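Local coordinates for protein putative mandelate racemase (Bordetella bronchiseptica, PDB 3OZY) that is of unknown function but, as a magnesium-binding enolase superfamily member, probably acts on carboxylate substrates such as acid sugars, at residues L84-K87 and V88-E92; H99-V102 and G103-A106. One frame throughout, in Å; residues are numbered along the deposited sequence.

Contact 1. Residues L84-K87 and V88-E92. With MG (magnesium ion), chain D.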
loop_
_atom_site.group_PDB
_atom_site.type_symbol
_atom_site.label_atom_id
_atom_site.label_comp_id
_atom_site.label_asym_id
_atom_site.label_seq_id
_atom_site.Cartn_x
_atom_site.Cartn_y
_atom_site.Cartn_z
ATOM N N LEU A 84 5.564 -15.151 -13.191
ATOM C CA LEU A 84 6.274 -14.708 -11.992
ATOM C C LEU A 84 5.648 -13.474 -11.342
ATOM O O LEU A 84 5.664 -13.345 -10.110
ATOM C CB LEU A 84 7.755 -14.477 -12.297
ATOM C CG LEU A 84 8.513 -15.765 -12.631
ATOM C CD1 LEU A 84 9.911 -15.440 -13.132
ATOM C CD2 LEU A 84 8.576 -16.701 -11.427
ATOM N N TRP A 85 5.067 -12.587 -12.152
ATOM C CA TRP A 85 4.386 -11.414 -11.602
ATOM C C TRP A 85 3.280 -11.870 -10.663
ATOM O O TRP A 85 3.160 -11.406 -9.527
ATOM C CB TRP A 85 3.793 -10.545 -12.719
ATOM C CG TRP A 85 3.428 -9.169 -12.229
ATOM C CD1 TRP A 85 4.201 -8.043 -12.310
ATOM C CD2 TRP A 85 2.226 -8.784 -11.541
ATOM N NE1 TRP A 85 3.551 -6.983 -11.730
ATOM C CE2 TRP A 85 2.337 -7.407 -11.252
ATOM C CE3 TRP A 85 1.060 -9.461 -11.161
ATOM C CZ2 TRP A 85 1.337 -6.697 -10.591
ATOM C CZ3 TRP A 85 0.058 -8.748 -10.499
ATOM C CH2 TRP A 85 0.208 -7.380 -10.223
ATOM N N HIS A 86 2.467 -12.795 -11.152
ATOM C CA HIS A 86 1.321 -13.266 -10.391
ATOM C C HIS A 86 1.706 -14.165 -9.228
ATOM O O HIS A 86 1.107 -14.079 -8.150
ATOM C CB HIS A 86 0.295 -13.876 -11.346
ATOM C CG HIS A 86 -0.283 -12.854 -12.267
ATOM N ND1 HIS A 86 -1.423 -12.147 -11.961
ATOM C CD2 HIS A 86 0.178 -12.332 -13.429
ATOM C CE1 HIS A 86 -1.674 -11.277 -12.920
ATOM N NE2 HIS A 86 -0.713 -11.362 -13.820
ATOM N N LYS A 87 2.743 -14.973 -9.411
ATOM C CA LYS A 87 3.248 -15.783 -8.317
ATOM C C LYS A 87 3.634 -14.875 -7.146
ATOM O O LYS A 87 3.312 -15.155 -5.986
ATOM C CB LYS A 87 4.462 -16.597 -8.775
ATOM C CG LYS A 87 4.990 -17.515 -7.697
ATOM C CD LYS A 87 6.252 -18.250 -8.109
ATOM C CE LYS A 87 6.620 -19.249 -7.015
ATOM N NZ LYS A 87 7.984 -19.820 -7.181
ATOM N N VAL A 88 4.317 -13.777 -7.449
ATOM C CA VAL A 88 4.784 -12.861 -6.411
ATOM C C VAL A 88 3.641 -12.054 -5.787
ATOM O O VAL A 88 3.551 -11.928 -4.561
ATOM C CB VAL A 88 5.869 -11.928 -6.980
ATOM C CG1 VAL A 88 6.154 -10.760 -6.035
ATOM C CG2 VAL A 88 7.144 -12.717 -7.264
ATOM N N PHE A 89 2.756 -11.526 -6.626
ATOM C CA PHE A 89 1.657 -10.694 -6.129
ATOM C C PHE A 89 0.708 -11.465 -5.213
ATOM O O PHE A 89 0.399 -11.026 -4.105
ATOM C CB PHE A 89 0.890 -10.076 -7.307
ATOM C CG PHE A 89 -0.269 -9.195 -6.900
ATOM C CD1 PHE A 89 -0.073 -7.846 -6.619
ATOM C CD2 PHE A 89 -1.559 -9.705 -6.854
ATOM C CE1 PHE A 89 -1.140 -7.032 -6.257
ATOM C CE2 PHE A 89 -2.631 -8.899 -6.488
ATOM C CZ PHE A 89 -2.422 -7.556 -6.197
ATOM N N HIS A 90 0.240 -12.615 -5.688
ATOM C CA HIS A 90 -0.722 -13.413 -4.929
ATOM C C HIS A 90 -0.059 -14.219 -3.819
ATOM O O HIS A 90 -0.671 -14.471 -2.777
ATOM C CB HIS A 90 -1.506 -14.343 -5.858
ATOM C CG HIS A 90 -2.337 -13.610 -6.857
ATOM N ND1 HIS A 90 -3.473 -12.915 -6.501
ATOM C CD2 HIS A 90 -2.188 -13.436 -8.189
ATOM C CE1 HIS A 90 -3.993 -12.351 -7.574
ATOM N NE2 HIS A 90 -3.233 -12.650 -8.610
ATOM N N GLY A 91 1.190 -14.617 -4.033
ATOM C CA GLY A 91 1.885 -15.428 -3.049
ATOM C C GLY A 91 2.326 -14.640 -1.834
ATOM O O GLY A 91 2.255 -15.145 -0.712
ATOM N N GLU A 92 2.765 -13.400 -2.048
ATOM C CA GLU A 92 3.339 -12.581 -0.974
ATOM C C GLU A 92 2.868 -11.135 -0.901
ATOM O O GLU A 92 2.457 -10.668 0.152
ATOM C CB GLU A 92 4.871 -12.527 -1.089
ATOM C CG GLU A 92 5.595 -13.753 -0.569
ATOM C CD GLU A 92 5.750 -13.768 0.945
ATOM O OE1 GLU A 92 5.187 -12.894 1.636
ATOM O OE2 GLU A 92 6.455 -14.669 1.444
HETATM MG MG MG D . -3.210 -12.523 -10.859
HETATM O O HOH W 1 -3.709 -14.816 -11.558
#
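The benzo ring of Trp-85 overlaps the base of the Phe-89 side chain, with CZ3 of Trp-85 3.6 Å from CB of Phe-89. The two side chains run side by side, their rings nearly parallel at 17° but slid apart (centroids 5.0 Å apart), with little face overlap. One helical turn apart and both with CG anti to the backbone N (chi1 -164° and -180°), they leave the same flank in the same direction.

The same spacing repeats in His-86 and His-90, which lie rim to rim, His-86 ND1 3.8 Å from His-90 NE2. His-86 ND1 binds the magnesium ion at 2.1 Å and His-90 NE2 at 2.2 Å, so one ring uses its near and the other its far nitrogen. A water sits 2.5 Å from the metal. Each imidazole is backed by the preceding aromatic residue: Trp-85 CE3 lies over the face of His-86, and Phe-89 CD2 over that of His-90, which, with the metal bond, should limit ring rotation. The backbone bond from His-90 N to His-86 O (3.0 Å) fixes the turn that spaces the ligands. Two histidines four residues apart on one helix thus make a two-ligand site in the enolase-type N-terminal domain, distinct from the Asp-201, Glu-227, Glu-254 site, the acidic triad characteristic of the enolase superfamily barrel.

On helix 81-97, Trp-85 meets Met-107 of helix 102-122 and helix 284-296, and its NE1 bonds to Gly-282 O. Val-88 packs on Ile-69 of helix 58-73, while His-90 touches Gly-386 of the second subunit.

Contact 2. Residues H99-V102 and G103-A106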
loop_
_atom_site.group_PDB
_atom_site.type_symbol
_atom_site.label_atom_id
_atom_site.label_comp_id
_atom_site.label_asym_id
_atom_site.label_seq_id
_atom_site.Cartn_x
_atom_site.Cartn_y
_atom_site.Cartn_z
ATOM N N HIS A 99 -1.748 -4.031 -0.726
ATOM C CA HIS A 99 -2.064 -4.041 -2.148
ATOM C C HIS A 99 -1.657 -2.771 -2.925
ATOM O O HIS A 99 -1.531 -2.841 -4.145
ATOM C CB HIS A 99 -3.541 -4.396 -2.378
ATOM C CG HIS A 99 -4.515 -3.350 -1.922
ATOM N ND1 HIS A 99 -5.661 -3.055 -2.631
ATOM C CD2 HIS A 99 -4.530 -2.543 -0.834
ATOM C CE1 HIS A 99 -6.337 -2.109 -2.000
ATOM N NE2 HIS A 99 -5.669 -1.777 -0.909
ATOM N N ARG A 100 -1.452 -1.638 -2.240
ATOM C CA ARG A 100 -1.024 -0.390 -2.906
ATOM C C ARG A 100 0.145 0.189 -2.122
ATOM O O ARG A 100 -0.015 1.113 -1.319
ATOM C CB ARG A 100 -2.182 0.612 -3.010
ATOM C CG ARG A 100 -3.519 -0.000 -3.481
ATOM C CD ARG A 100 -3.502 -0.418 -4.966
ATOM N NE ARG A 100 -4.766 -1.080 -5.309
ATOM C CZ ARG A 100 -5.912 -0.448 -5.538
ATOM N NH1 ARG A 100 -5.956 0.875 -5.523
ATOM N NH2 ARG A 100 -7.020 -1.144 -5.800
ATOM N N SER A 101 1.330 -0.361 -2.360
ATOM C CA SER A 101 2.388 -0.248 -1.375
ATOM C C SER A 101 3.780 -0.188 -1.972
ATOM O O SER A 101 3.994 -0.447 -3.158
ATOM C CB SER A 101 2.341 -1.484 -0.475
ATOM O OG SER A 101 2.764 -2.628 -1.212
ATOM N N VAL A 102 4.738 0.115 -1.100
ATOM C CA VAL A 102 6.153 -0.036 -1.405
ATOM C C VAL A 102 6.489 -1.451 -1.912
ATOM O O VAL A 102 7.454 -1.627 -2.658
ATOM C CB VAL A 102 7.020 0.342 -0.172
ATOM C CG1 VAL A 102 6.742 -0.593 1.004
ATOM C CG2 VAL A 102 8.497 0.382 -0.523
ATOM N N GLY A 103 5.708 -2.460 -1.517
ATOM C CA GLY A 103 5.918 -3.799 -2.043
ATOM C C GLY A 103 5.628 -3.888 -3.535
ATOM O O GLY A 103 6.270 -4.651 -4.262
ATOM N N ILE A 104 4.650 -3.116 -3.996
ATOM C CA ILE A 104 4.355 -3.050 -5.427
ATOM C C ILE A 104 5.497 -2.357 -6.187
ATOM O O ILE A 104 5.867 -2.789 -7.280
ATOM C CB ILE A 104 2.996 -2.349 -5.694
ATOM C CG1 ILE A 104 1.852 -3.050 -4.930
ATOM C CG2 ILE A 104 2.714 -2.278 -7.194
ATOM C CD1 ILE A 104 1.500 -4.455 -5.463
ATOM N N ALA A 105 6.064 -1.303 -5.595
ATOM C CA ALA A 105 7.247 -0.676 -6.181
ATOM C C ALA A 105 8.407 -1.677 -6.234
ATOM O O ALA A 105 9.077 -1.808 -7.255
ATOM C CB ALA A 105 7.636 0.586 -5.404
ATOM N N ALA A 106 8.620 -2.406 -5.144
ATOM C CA ALA A 106 9.645 -3.455 -5.121
ATOM C C ALA A 106 9.451 -4.476 -6.253
ATOM O O ALA A 106 10.397 -4.813 -6.972
ATOM C CB ALA A 106 9.670 -4.150 -3.747
#
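Ser-101 is extended (phi -148°, psi 170°) and Val-102 is already helical, so the chain turns from loop to helix at this step and leads into Gly-103 and Ile-104. Ser-101 is the N-cap of helix 102-122. Its OG accepts from Gly-103 N at 3.0 Å and from Ile-104 N at 3.4 Å. The two amides of the first turn thus share one oxygen, and both bonds are weak. With chi1 at 70°, OG sits between the backbone N and the carbonyl carbon, within bonding distance of these amides; it also bonds to Gly-98 O. Ser-101 O receives a weak bond from Ile-104 N. The i to i+4 pattern starts weakly with Ala-105 N to Ser-101 O, and Ala-106 N to Val-102 O (2.9 Å) is the first such bond here that is not weak. Ser-101 N is buried without a partner.

In the preceding loop, Arg-100 CG lies over the centre of the His-99 ring. His-99 ND1 and Arg-100 NH2 both reach Asp-233 of the second subunit, by a hydrogen bond and a salt bridge respectively, which ties this loop to the dimer interface. Val-102 packs on Val-60 and Leu-61 of helix 58-73. CG1 of Ile-104 lies 3.5 Å from His-99 O.

Overall arrangement
From the N terminus, the chain passes through the antiparallel strands 5-16, 32-42 and 48-50 and helix 58-73 before reaching contact 1, which lies within helix 81-97. Contact 2 follows in series at the start of helix 102-122, and the two neither nest nor cross. Both are local, so neither closes a long loop: contact 1 spans consecutive helical turns, and contact 2 marks the passage from the connecting loop into the next helix. Their centres are about 12 Å apart, and they meet where Phe-89 CE1 lies 3.8 Å from Ile-104 CD1, joining helices 81-97 and 102-122 within the enolase-type N-terminal domain. Both sites also touch the second subunit.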